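Local coordinates for protein NEQ263 (Nanoarchaeum equitans Kin4-M, PDB 5BN3) that pairs with NeqA in the catalytic core of an unusual archaeal ATP synthase and probably binds ATP, at residues F133-P136 and G137-M140; I162-P165 and S166-K170; P316-L320 and L321-S325. One frame throughout, in Å; residues are numbered along the deposited sequence.

The three contacts are local turns of the ATP synthase alpha/beta nucleotide-binding domain, met in series along the chain. Interactions 1 and 2 begin at the ends of strands 131-134 and 156-162 of its mixed sheet and lead into helices 140-151 and 166-178, whereas interaction 3 leads into strand 324-325, antiparallel to 301-304. Between centres, interaction 1 lies about 14 Å from interaction 2 and about 13 Å from interaction 3, while interactions 2 and 3 are about 25 Å apart. Only 1 and 3 touch, through Leu-138 and Pro-139 against Pro-317. All three lie beside the V-type alpha subunit, and interaction 3 runs directly into Arg-326, an ADP-binding residue.

Interaction 1 of 3, residues F133-P136 and G137-M140; sequences FSPP and GLPM
Pro-135 O is gripped by a residue before it and one after it in the chain: by the hydroxyl of Ser-134, at 2.7 Å from its OG, and weakly by the backbone N of Leu-138, 3.4 Å away. Because OG of Ser-134 stands anti to the backbone N (chi1 176°), beside its own carbonyl carbon, it reaches forward to this oxygen and at the same time rests 3.3 Å from Leu-138 CB. The weak N-H bond closes a type II beta turn, Pro-135 to Leu-138, in which Gly-137 holds a positive phi at which a CB would be jammed against Pro-136 O. Met-140 lies against Ser-134, its SD 3.7 Å from Ser-134 CB. Leu-138 CD2 packs against the Pro-135 ring, 3.7 Å from CD. Strand 131-134, this turn and helix 140-151 occupy the place of the P-loop in P-loop NTPases, although no lysine stands here, consistent with the degenerate loop of V/A-type B subunits. Tyr-423 of the neighbouring alpha subunit packs on Pro-136. The prolines and the Ser-134 OG bond probably stiffen the loop; hydroxyl and weak amide satisfy the Pro-135 carbonyl, the rest is apolar packing, and no charged side chain takes part.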
ATOM      1  N   PHE B 133       7.358 -13.892 -20.769  1.00 26.60           N
ATOM      2  CA  PHE B 133       6.554 -12.931 -20.017  1.00 23.54           C
ATOM      3  C   PHE B 133       5.933 -11.973 -21.018  1.00 35.58           C
ATOM      4  O   PHE B 133       6.641 -11.418 -21.861  1.00 33.39           O
ATOM      5  CB  PHE B 133       7.422 -12.102 -19.059  1.00 27.10           C
ATOM      6  CG  PHE B 133       7.997 -12.875 -17.898  1.00 34.69           C
ATOM      7  CD1 PHE B 133       7.728 -14.224 -17.721  1.00 33.80           C
ATOM      8  CD2 PHE B 133       8.804 -12.231 -16.970  1.00 30.66           C
ATOM      9  CE1 PHE B 133       8.267 -14.919 -16.644  1.00 31.99           C
ATOM     10  CE2 PHE B 133       9.343 -12.918 -15.894  1.00 34.34           C
ATOM     11  CZ  PHE B 133       9.074 -14.265 -15.733  1.00 30.44           C
ATOM     12  N   SER B 134       4.627 -11.757 -20.928  1.00 28.71           N
ATOM     13  CA  SER B 134       3.967 -10.842 -21.857  1.00 31.07           C
ATOM     14  C   SER B 134       2.985  -9.897 -21.177  1.00 35.79           C
ATOM     15  O   SER B 134       2.272 -10.289 -20.254  1.00 33.14           O
ATOM     16  CB  SER B 134       3.252 -11.614 -22.972  1.00 34.57           C
ATOM     17  OG  SER B 134       2.538 -10.732 -23.826  1.00 36.43           O
ATOM     18  N   PRO B 135       2.957  -8.637 -21.635  1.00 35.68           N
ATOM     19  CA  PRO B 135       1.859  -7.729 -21.290  1.00 31.49           C
ATOM     20  C   PRO B 135       0.579  -8.291 -21.889  1.00 28.00           C
ATOM     21  O   PRO B 135       0.657  -9.036 -22.869  1.00 29.38           O
ATOM     22  CB  PRO B 135       2.231  -6.433 -22.022  1.00 38.04           C
ATOM     23  CG  PRO B 135       3.709  -6.528 -22.267  1.00 39.86           C
ATOM     24  CD  PRO B 135       3.989  -7.986 -22.464  1.00 33.16           C
ATOM     25  N   PRO B 136      -0.583  -7.961 -21.308  1.00 35.57           N
ATOM     26  CA  PRO B 136      -1.841  -8.404 -21.920  1.00 35.78           C
ATOM     27  C   PRO B 136      -1.952  -7.917 -23.363  1.00 36.06           C
ATOM     28  O   PRO B 136      -1.567  -6.782 -23.650  1.00 38.77           O
ATOM     29  CB  PRO B 136      -2.903  -7.710 -21.064  1.00 36.59           C
ATOM     30  CG  PRO B 136      -2.253  -7.538 -19.734  1.00 37.22           C
ATOM     31  CD  PRO B 136      -0.802  -7.262 -20.029  1.00 33.57           C
ATOM     32  N   GLY B 137      -2.445  -8.768 -24.259  1.00 39.82           N
ATOM     33  CA  GLY B 137      -2.679  -8.366 -25.637  1.00 42.55           C
ATOM     34  C   GLY B 137      -1.570  -8.627 -26.641  1.00 53.60           C
ATOM     35  O   GLY B 137      -1.814  -8.616 -27.849  1.00 48.47           O
ATOM     36  N   LEU B 138      -0.354  -8.858 -26.155  1.00 38.45           N
ATOM     37  CA  LEU B 138       0.796  -9.043 -27.041  1.00 33.73           C
ATOM     38  C   LEU B 138       0.880 -10.481 -27.574  1.00 44.58           C
ATOM     39  O   LEU B 138       0.415 -11.414 -26.917  1.00 38.66           O
ATOM     40  CB  LEU B 138       2.093  -8.617 -26.336  1.00 35.79           C
ATOM     41  CG  LEU B 138       2.510  -7.169 -26.626  1.00 46.40           C
ATOM     42  CD1 LEU B 138       1.461  -6.174 -26.145  1.00 40.96           C
ATOM     43  CD2 LEU B 138       3.862  -6.840 -26.017  1.00 36.46           C
ATOM     44  N   PRO B 139       1.464 -10.660 -28.775  1.00 44.39           N
ATOM     45  CA  PRO B 139       1.450 -11.964 -29.455  1.00 41.95           C
ATOM     46  C   PRO B 139       2.377 -13.017 -28.847  1.00 46.78           C
ATOM     47  O   PRO B 139       3.248 -13.544 -29.547  1.00 35.48           O
ATOM     48  CB  PRO B 139       1.922 -11.619 -30.871  1.00 37.98           C
ATOM     49  CG  PRO B 139       2.790 -10.424 -30.684  1.00 41.15           C
ATOM     50  CD  PRO B 139       2.133  -9.628 -29.592  1.00 45.98           C
ATOM     51  N   MET B 140       2.177 -13.331 -27.573  1.00 35.62           N
ATOM     52  CA  MET B 140       2.956 -14.357 -26.891  1.00 35.76           C
ATOM     53  C   MET B 140       2.693 -15.744 -27.480  1.00 28.10           C
ATOM     54  O   MET B 140       3.595 -16.586 -27.541  1.00 30.70           O
ATOM     55  CB  MET B 140       2.627 -14.334 -25.396  1.00 37.77           C
ATOM     56  CG  MET B 140       3.214 -15.473 -24.584  1.00 53.39           C
ATOM     57  SD  MET B 140       2.883 -15.277 -22.818  1.00 56.04           S
ATOM     58  CE  MET B 140       1.103 -15.074 -22.829  1.00 44.88           C
TER

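Interaction 2 of 3, residues I162-P165 and S166-K170; sequences IGVP and SDIYK
Pro-165 O accepts from two amides of the first helical turn: Ile-168 N at 3.0 Å, rising to it from above the carbonyl plane (52° out of it), and, weakly, Tyr-169 N at 3.4 Å. Over the same turn Ile-168 lies next to the proline ring, pointing the same way, with CG1 3.9 Å from Pro-165 CD. Its CB and CG2 meet Val-164 instead, the two side chains crossing at about a right angle, and CB to CB measures 4.0 Å. Cutting Ile-168 back to alanine removes CG1 and CG2 and would probably leave Pro-165 CD and Val-164 CG2 without the branches that cover them, opening a gap beside Leu-226.

Pro-165 occupies the N-cap of helix 166-178, which connects strand 156-162 to the parallel strand 185-190 in a beta-alpha-beta crossover of the nucleotide-binding domain. Here the chain leaves the sheet through Gly-163, whose positive phi suits the bend.

Tyr-169 has CG between its backbone N and carbonyl carbon (chi1 66°), a setting seldom taken in helices, which folds the ring back over the first turn. One face then lies over Ser-166 CA, 3.4 Å above the plane and offset toward the rim, while Val-164 O comes to the ring edge, 3.7 Å from Tyr-169 CD2. Further out, the Tyr-169 hydroxyl makes a weak hydrogen bond to Lys-191, and Asn-230 ND2 binds Ile-162 O at the end of the strand. From the neighbouring alpha subunit, Arg-396 packs on Pro-165 and Lys-193 packs on Ser-166 and Lys-170.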
ATOM      1  N   ILE B 162      -3.921 -24.061 -19.462  1.00 31.65           N
ATOM      2  CA  ILE B 162      -4.453 -23.878 -18.115  1.00 35.12           C
ATOM      3  C   ILE B 162      -5.422 -22.698 -18.043  1.00 37.20           C
ATOM      4  O   ILE B 162      -5.004 -21.549 -17.881  1.00 30.85           O
ATOM      5  CB  ILE B 162      -3.313 -23.663 -17.094  1.00 39.06           C
ATOM      6  CG1 ILE B 162      -2.201 -24.699 -17.302  1.00 34.14           C
ATOM      7  CG2 ILE B 162      -3.846 -23.724 -15.670  1.00 35.64           C
ATOM      8  CD1 ILE B 162      -0.942 -24.422 -16.494  1.00 37.14           C
ATOM      9  N   GLY B 163      -6.715 -22.987 -18.169  1.00 31.93           N
ATOM     10  CA  GLY B 163      -7.752 -21.982 -18.004  1.00 33.70           C
ATOM     11  C   GLY B 163      -7.798 -20.860 -19.028  1.00 30.34           C
ATOM     12  O   GLY B 163      -8.372 -19.807 -18.758  1.00 32.01           O
ATOM     13  N   VAL B 164      -7.204 -21.078 -20.199  1.00 31.52           N
ATOM     14  CA  VAL B 164      -7.247 -20.080 -21.268  1.00 29.68           C
ATOM     15  C   VAL B 164      -8.536 -20.212 -22.090  1.00 41.32           C
ATOM     16  O   VAL B 164      -9.114 -21.298 -22.165  1.00 31.45           O
ATOM     17  CB  VAL B 164      -6.006 -20.177 -22.190  1.00 35.20           C
ATOM     18  CG1 VAL B 164      -4.727 -19.918 -21.400  1.00 28.94           C
ATOM     19  CG2 VAL B 164      -5.942 -21.532 -22.870  1.00 35.85           C
ATOM     20  N   PRO B 165      -8.999 -19.103 -22.694  1.00 34.28           N
ATOM     21  CA  PRO B 165     -10.227 -19.133 -23.503  1.00 39.93           C
ATOM     22  C   PRO B 165     -10.072 -20.016 -24.741  1.00 42.16           C
ATOM     23  O   PRO B 165      -8.940 -20.294 -25.142  1.00 35.02           O
ATOM     24  CB  PRO B 165     -10.404 -17.670 -23.926  1.00 40.20           C
ATOM     25  CG  PRO B 165      -9.606 -16.877 -22.936  1.00 40.89           C
ATOM     26  CD  PRO B 165      -8.437 -17.743 -22.600  1.00 33.28           C
ATOM     27  N   SER B 166     -11.185 -20.436 -25.340  1.00 37.29           N
ATOM     28  CA  SER B 166     -11.147 -21.367 -26.468  1.00 40.79           C
ATOM     29  C   SER B 166     -10.395 -20.817 -27.674  1.00 36.64           C
ATOM     30  O   SER B 166      -9.727 -21.568 -28.379  1.00 41.20           O
ATOM     31  CB  SER B 166     -12.558 -21.802 -26.872  1.00 52.32           C
ATOM     32  OG  SER B 166     -13.336 -20.704 -27.316  1.00 62.05           O
ATOM     33  N   ASP B 167     -10.510 -19.514 -27.905  1.00 36.73           N
ATOM     34  CA  ASP B 167      -9.764 -18.849 -28.975  1.00 37.79           C
ATOM     35  C   ASP B 167      -8.269 -19.137 -28.890  1.00 46.29           C
ATOM     36  O   ASP B 167      -7.596 -19.292 -29.908  1.00 46.70           O
ATOM     37  CB  ASP B 167      -9.975 -17.338 -28.894  1.00 45.26           C
ATOM     38  CG  ASP B 167     -11.334 -16.909 -29.391  1.00 57.65           C
ATOM     39  OD1 ASP B 167     -12.181 -17.786 -29.663  1.00 54.71           O
ATOM     40  OD2 ASP B 167     -11.554 -15.687 -29.497  1.00 61.17           O
ATOM     41  N   ILE B 168      -7.757 -19.203 -27.665  1.00 41.57           N
ATOM     42  CA  ILE B 168      -6.332 -19.407 -27.443  1.00 37.57           C
ATOM     43  C   ILE B 168      -5.900 -20.856 -27.694  1.00 45.22           C
ATOM     44  O   ILE B 168      -5.008 -21.105 -28.507  1.00 42.97           O
ATOM     45  CB  ILE B 168      -5.906 -18.946 -26.029  1.00 39.95           C
ATOM     46  CG1 ILE B 168      -6.264 -17.471 -25.818  1.00 53.22           C
ATOM     47  CG2 ILE B 168      -4.420 -19.166 -25.821  1.00 44.21           C
ATOM     48  CD1 ILE B 168      -5.719 -16.541 -26.891  1.00 52.41           C
ATOM     49  N   TYR B 169      -6.532 -21.816 -27.019  1.00 33.22           N
ATOM     50  CA  TYR B 169      -6.126 -23.212 -27.202  1.00 41.13           C
ATOM     51  C   TYR B 169      -6.459 -23.778 -28.588  1.00 43.14           C
ATOM     52  O   TYR B 169      -5.785 -24.692 -29.061  1.00 43.86           O
ATOM     53  CB  TYR B 169      -6.594 -24.134 -26.055  1.00 34.27           C
ATOM     54  CG  TYR B 169      -8.086 -24.346 -25.884  1.00 44.41           C
ATOM     55  CD1 TYR B 169      -8.819 -25.094 -26.798  1.00 46.09           C
ATOM     56  CD2 TYR B 169      -8.745 -23.860 -24.763  1.00 44.17           C
ATOM     57  CE1 TYR B 169     -10.171 -25.311 -26.622  1.00 41.73           C
ATOM     58  CE2 TYR B 169     -10.095 -24.075 -24.578  1.00 41.37           C
ATOM     59  CZ  TYR B 169     -10.802 -24.799 -25.511  1.00 52.71           C
ATOM     60  OH  TYR B 169     -12.148 -25.016 -25.337  1.00 58.18           O
ATOM     61  N   LYS B 170      -7.475 -23.223 -29.243  1.00 44.63           N
ATOM     62  CA  LYS B 170      -7.779 -23.621 -30.615  1.00 46.66           C
ATOM     63  C   LYS B 170      -6.760 -23.051 -31.597  1.00 50.63           C
ATOM     64  O   LYS B 170      -6.512 -23.639 -32.647  1.00 47.41           O
ATOM     65  CB  LYS B 170      -9.203 -23.215 -31.011  1.00 45.87           C
ATOM     66  CG  LYS B 170     -10.284 -23.965 -30.248  1.00 62.14           C
ATOM     67  CD  LYS B 170     -11.461 -24.322 -31.141  1.00 77.01           C
ATOM     68  CE  LYS B 170     -12.369 -25.335 -30.454  1.00 86.60           C
ATOM     69  NZ  LYS B 170     -13.278 -26.025 -31.413  1.00 73.95           N
TER

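Interaction 3 of 3, residues P316-L320 and L321-S325; sequences PPIDL and LKSLS
Chi1 of Asp-319 (-170°) sets CG opposite the backbone N and carries the carboxylate forward to the amides of Leu-321 and Lys-322, while Ser-323, its OG beside its own N (chi1 -61°), turns the hydroxyl back to Asp-319 O. OD1 of Asp-319 thereby accepts two bonds: from Leu-321 N at 3.0 Å, nearly in line with the C-O bond, and from Lys-322 N, also at 3.0 Å, which comes from above the carboxylate plane. The first of these makes an Asx turn. Asp-319 O is likewise held twice, by Ser-323 N at 3.1 Å and Ser-323 OG at 2.6 Å, arriving from opposite faces of the carbonyl plane. The extended Lys-322 chain runs obliquely across the carboxylate, CD 3.3 Å from Asp-319 OD2, and a water bonded to both OD2 and Lys-322 NZ bridges the two charges, which stay beyond salt-bridge range. Outside the turn, Val-304 N also bonds to Ser-323 OG, and Arg-412 of the neighbouring alpha subunit binds the carbonyls of Leu-321 and Ser-323. Four bonds on two oxygens of one aspartate should therefore fix the bend just before Arg-326, and the amides and nearby lysine probably favour the charged carboxylate.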
ATOM      1  N   PRO B 316       8.945 -10.193 -33.680  1.00 37.04           N
ATOM      2  CA  PRO B 316       8.409 -10.349 -32.323  1.00 39.38           C
ATOM      3  C   PRO B 316       8.905  -9.242 -31.403  1.00 39.22           C
ATOM      4  O   PRO B 316      10.073  -8.863 -31.482  1.00 42.35           O
ATOM      5  CB  PRO B 316       8.972 -11.701 -31.883  1.00 41.04           C
ATOM      6  CG  PRO B 316      10.258 -11.825 -32.639  1.00 38.36           C
ATOM      7  CD  PRO B 316      10.040 -11.141 -33.960  1.00 37.26           C
ATOM      8  N   PRO B 317       8.024  -8.727 -30.531  1.00 35.69           N
ATOM      9  CA  PRO B 317       8.350  -7.555 -29.712  1.00 32.22           C
ATOM     10  C   PRO B 317       9.193  -7.902 -28.488  1.00 38.59           C
ATOM     11  O   PRO B 317       8.803  -7.581 -27.362  1.00 34.43           O
ATOM     12  CB  PRO B 317       6.973  -7.051 -29.284  1.00 36.98           C
ATOM     13  CG  PRO B 317       6.148  -8.300 -29.191  1.00 40.52           C
ATOM     14  CD  PRO B 317       6.657  -9.220 -30.275  1.00 40.24           C
ATOM     15  N   ILE B 318      10.347  -8.522 -28.712  1.00 33.39           N
ATOM     16  CA  ILE B 318      11.219  -8.958 -27.625  1.00 31.78           C
ATOM     17  C   ILE B 318      12.160  -7.861 -27.121  1.00 38.02           C
ATOM     18  O   ILE B 318      12.938  -7.290 -27.891  1.00 34.79           O
ATOM     19  CB  ILE B 318      12.053 -10.189 -28.050  1.00 37.08           C
ATOM     20  CG1 ILE B 318      11.138 -11.398 -28.251  1.00 36.94           C
ATOM     21  CG2 ILE B 318      13.115 -10.506 -27.014  1.00 35.54           C
ATOM     22  CD1 ILE B 318      11.867 -12.657 -28.680  1.00 41.25           C
ATOM     23  N   ASP B 319      12.079  -7.573 -25.824  1.00 32.12           N
ATOM     24  CA  ASP B 319      13.010  -6.661 -25.165  1.00 35.96           C
ATOM     25  C   ASP B 319      14.353  -7.369 -25.008  1.00 43.73           C
ATOM     26  O   ASP B 319      14.489  -8.282 -24.192  1.00 34.18           O
ATOM     27  CB  ASP B 319      12.452  -6.245 -23.796  1.00 39.78           C
ATOM     28  CG  ASP B 319      13.239  -5.111 -23.148  1.00 38.57           C
ATOM     29  OD1 ASP B 319      14.489  -5.114 -23.203  1.00 37.72           O
ATOM     30  OD2 ASP B 319      12.597  -4.210 -22.565  1.00 44.49           O
ATOM     31  N   LEU B 320      15.342  -6.947 -25.793  1.00 36.91           N
ATOM     32  CA  LEU B 320      16.648  -7.608 -25.824  1.00 33.71           C
ATOM     33  C   LEU B 320      17.401  -7.527 -24.501  1.00 30.93           C
ATOM     34  O   LEU B 320      18.244  -8.374 -24.210  1.00 35.44           O
ATOM     35  CB  LEU B 320      17.522  -7.021 -26.939  1.00 43.90           C
ATOM     36  CG  LEU B 320      17.260  -7.484 -28.371  1.00 49.43           C
ATOM     37  CD1 LEU B 320      18.214  -6.801 -29.339  1.00 42.83           C
ATOM     38  CD2 LEU B 320      17.407  -8.987 -28.467  1.00 41.24           C
ATOM     39  N   LEU B 321      17.095  -6.511 -23.702  1.00 30.16           N
ATOM     40  CA  LEU B 321      17.851  -6.264 -22.479  1.00 35.70           C
ATOM     41  C   LEU B 321      17.173  -6.816 -21.225  1.00 36.48           C
ATOM     42  O   LEU B 321      17.848  -7.249 -20.292  1.00 35.38           O
ATOM     43  CB  LEU B 321      18.162  -4.772 -22.338  1.00 40.82           C
ATOM     44  CG  LEU B 321      19.058  -4.245 -23.462  1.00 40.30           C
ATOM     45  CD1 LEU B 321      19.339  -2.763 -23.315  1.00 49.75           C
ATOM     46  CD2 LEU B 321      20.351  -5.022 -23.471  1.00 37.10           C
ATOM     47  N   LYS B 322      15.844  -6.816 -21.208  1.00 31.28           N
ATOM     48  CA  LYS B 322      15.109  -7.412 -20.096  1.00 43.09           C
ATOM     49  C   LYS B 322      15.081  -8.931 -20.202  1.00 35.40           C
ATOM     50  O   LYS B 322      14.903  -9.630 -19.205  1.00 34.79           O
ATOM     51  CB  LYS B 322      13.681  -6.865 -20.028  1.00 38.20           C
ATOM     52  CG  LYS B 322      13.587  -5.429 -19.540  1.00 50.88           C
ATOM     53  CD  LYS B 322      12.132  -4.996 -19.415  1.00 65.87           C
ATOM     54  CE  LYS B 322      12.011  -3.547 -18.967  1.00 65.94           C
ATOM     55  NZ  LYS B 322      10.592  -3.090 -18.969  1.00 68.32           N
ATOM     56  N   SER B 323      15.254  -9.435 -21.420  1.00 31.23           N
ATOM     57  CA  SER B 323      15.275 -10.875 -21.648  1.00 27.70           C
ATOM     58  C   SER B 323      16.602 -11.475 -21.201  1.00 37.33           C
ATOM     59  O   SER B 323      17.616 -10.774 -21.107  1.00 32.66           O
ATOM     60  CB  SER B 323      15.009 -11.206 -23.117  1.00 31.80           C
ATOM     61  OG  SER B 323      13.736 -10.730 -23.516  1.00 32.08           O
ATOM     62  N   LEU B 324      16.584 -12.774 -20.921  1.00 30.69           N
ATOM     63  CA  LEU B 324      17.750 -13.463 -20.390  1.00 29.25           C
ATOM     64  C   LEU B 324      17.653 -14.962 -20.618  1.00 32.24           C
ATOM     65  O   LEU B 324      16.591 -15.555 -20.449  1.00 32.99           O
ATOM     66  CB  LEU B 324      17.884 -13.190 -18.888  1.00 34.88           C
ATOM     67  CG  LEU B 324      18.924 -14.030 -18.138  1.00 39.60           C
ATOM     68  CD1 LEU B 324      20.322 -13.676 -18.605  1.00 31.04           C
ATOM     69  CD2 LEU B 324      18.804 -13.855 -16.629  1.00 42.85           C
ATOM     70  N   SER B 325      18.764 -15.566 -21.021  1.00 31.20           N
ATOM     71  CA  SER B 325      18.901 -17.016 -20.994  1.00 32.49           C
ATOM     72  C   SER B 325      20.105 -17.330 -20.119  1.00 35.38           C
ATOM     73  O   SER B 325      21.242 -17.041 -20.502  1.00 32.22           O
ATOM     74  CB  SER B 325      19.100 -17.577 -22.402  1.00 35.50           C
ATOM     75  OG  SER B 325      19.333 -18.975 -22.357  1.00 35.88           O
TER
HETATM   76  O   HOH W   1       9.862  -3.885 -21.872  1.00 48.88           O